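Local coordinates for protein 3-keto-5-aminohexanoate cleavage enzyme (Burkholderia xenovorans LB400, PDB 3E49) that probably cleaves beta-keto acids such as 3-keto-5-aminohexanoate, using a zinc ion bound in a TIM barrel, at residues Tyr229-Leu234 with Gln250-Arg255. Numbering follows the deposited sequence.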
# COMPACT_ATOMS: atom_id res chain seq x y z
N TYR A 229 -13.66 -11.76 10.10
CA TYR A 229 -12.53 -12.66 10.12
C TYR A 229 -11.63 -12.36 11.30
O TYR A 229 -11.67 -11.24 11.85
CB TYR A 229 -11.76 -12.62 8.80
CG TYR A 229 -10.72 -11.52 8.65
CD1 TYR A 229 -11.10 -10.21 8.43
CD2 TYR A 229 -9.37 -11.82 8.68
CE1 TYR A 229 -10.15 -9.21 8.29
CE2 TYR A 229 -8.42 -10.85 8.52
CZ TYR A 229 -8.82 -9.54 8.33
OH TYR A 229 -7.86 -8.58 8.17
N VAL A 230 -10.92 -13.39 11.75
CA VAL A 230 -9.93 -13.31 12.82
C VAL A 230 -8.59 -13.60 12.16
O VAL A 230 -8.39 -14.65 11.54
CB VAL A 230 -10.24 -14.30 13.90
CG1 VAL A 230 -9.17 -14.24 15.02
CG2 VAL A 230 -11.64 -13.99 14.46
N TRP A 231 -7.66 -12.68 12.31
CA TRP A 231 -6.39 -12.76 11.60
C TRP A 231 -5.25 -13.32 12.42
O TRP A 231 -5.03 -12.91 13.56
CB TRP A 231 -6.06 -11.34 11.18
CG TRP A 231 -4.83 -11.22 10.35
CD1 TRP A 231 -4.33 -12.14 9.47
CD2 TRP A 231 -4.00 -10.06 10.22
NE1 TRP A 231 -3.22 -11.62 8.83
CE2 TRP A 231 -3.00 -10.35 9.29
CE3 TRP A 231 -4.01 -8.79 10.83
CZ2 TRP A 231 -2.00 -9.42 8.95
CZ3 TRP A 231 -3.00 -7.88 10.50
CH2 TRP A 231 -2.02 -8.21 9.57
N SER A 232 -4.49 -14.25 11.81
CA SER A 232 -3.31 -14.76 12.47
C SER A 232 -2.19 -14.73 11.45
O SER A 232 -2.40 -14.90 10.28
CB SER A 232 -3.48 -16.18 12.99
OG SER A 232 -2.39 -16.57 13.79
N ILE A 233 -1.02 -14.52 11.98
CA ILE A 233 0.19 -14.41 11.17
C ILE A 233 1.10 -15.60 11.39
O ILE A 233 1.40 -15.96 12.54
CB ILE A 233 0.92 -13.13 11.58
CG1 ILE A 233 0.18 -11.86 11.08
CG2 ILE A 233 2.30 -13.14 10.92
CD1 ILE A 233 -1.00 -11.41 11.90
N LEU A 234 1.60 -16.16 10.27
CA LEU A 234 2.57 -17.22 10.30
C LEU A 234 3.73 -16.78 9.40
O LEU A 234 3.57 -16.68 8.21
CB LEU A 234 2.01 -18.51 9.70
CG LEU A 234 2.77 -19.82 9.88
CD1 LEU A 234 2.03 -20.94 9.10
CD2 LEU A 234 4.23 -19.75 9.42
N GLN A 250 -0.88 -4.65 15.72
CA GLN A 250 -1.99 -4.03 15.09
C GLN A 250 -3.24 -4.83 15.26
O GLN A 250 -4.15 -4.77 14.44
CB GLN A 250 -1.71 -3.71 13.62
CG GLN A 250 -1.48 -4.92 12.75
CD GLN A 250 -0.98 -4.52 11.38
OE1 GLN A 250 -1.77 -4.18 10.49
NE2 GLN A 250 0.32 -4.57 11.20
N GLY A 251 -3.27 -5.62 16.33
CA GLY A 251 -4.48 -6.35 16.71
C GLY A 251 -4.60 -7.78 16.22
O GLY A 251 -5.61 -8.43 16.47
N ALA A 252 -3.60 -8.28 15.51
CA ALA A 252 -3.69 -9.65 15.01
C ALA A 252 -3.28 -10.70 16.06
O ALA A 252 -2.73 -10.38 17.14
CB ALA A 252 -2.79 -9.82 13.81
N ASN A 253 -3.53 -11.95 15.70
CA ASN A 253 -3.17 -13.10 16.48
C ASN A 253 -1.92 -13.69 15.89
O ASN A 253 -1.51 -13.28 14.82
CB ASN A 253 -4.34 -14.05 16.50
CG ASN A 253 -5.54 -13.36 17.10
OD1 ASN A 253 -5.55 -13.08 18.30
ND2 ASN A 253 -6.52 -13.04 16.26
N VAL A 254 -1.28 -14.62 16.59
CA VAL A 254 0.06 -15.07 16.15
C VAL A 254 0.24 -16.59 16.11
O VAL A 254 -0.33 -17.31 16.91
CB VAL A 254 1.11 -14.48 17.10
CG1 VAL A 254 1.05 -12.93 17.06
CG2 VAL A 254 0.92 -14.99 18.57
N ARG A 255 1.11 -17.07 15.22
CA ARG A 255 1.41 -18.49 15.12
C ARG A 255 2.89 -18.68 15.21
O ARG A 255 3.64 -18.00 14.52
CB ARG A 255 0.87 -19.13 13.85
CG ARG A 255 1.29 -20.55 13.64
CD ARG A 255 0.49 -21.22 12.60
NE ARG A 255 1.19 -22.40 12.11
CZ ARG A 255 0.71 -23.25 11.22
NH1 ARG A 255 -0.53 -23.17 10.79
NH2 ARG A 255 1.48 -24.22 10.79
O HOH W 1 -3.25 -17.72 16.14
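With CG opposite the backbone N in both Leu-234 and Arg-255 (chi1 174° in the arginine), the two side chains leave their strands pointing the same way and run side by side; the arginine chain stays extended as far as NE, and Leu-234 CD1 lies over the centre of one guanidinium face, 3.4 Å from Arg-255 CZ. Salt bridges to Glu-170 and Asp-260 hold that group beside the zinc site of His-50, His-52 and Glu-259. In Asn-253, chi1 -59° sets CG beside the backbone N, and this lets ND2 join that N on one acceptor: both donate hydrogen bonds to Trp-231 O, Asn-253 N at 2.8 Å and Asn-253 ND2 at 3.1 Å from above the carbonyl plane, while OD1 accepts from Ile-9 N. Parallel bridges Ser-232/Asn-253 and Ile-233/Val-254 pair strands 229-235 and 253-256, TIM-barrel neighbours that helix 240-248 links as a beta-alpha-beta unit. Further along, Ile-233 N donates to Asn-253 O (3.1 Å) and Arg-255 N to Ile-233 O (2.9 Å); a water donates to Val-254 O and Ser-232 OG, the latter also hydrogen-bonded to Gln-198. Ala-252 CB approaches Trp-231 CE3 obliquely at 3.4 Å. Gln-250 OE1, hydrogen-bonded to Arg-218, meets the indole edge, its amide plane turned 86° from the ring; Tyr-229, Trp-231 and Gln-250 line the 2-ethoxyethanol pocket.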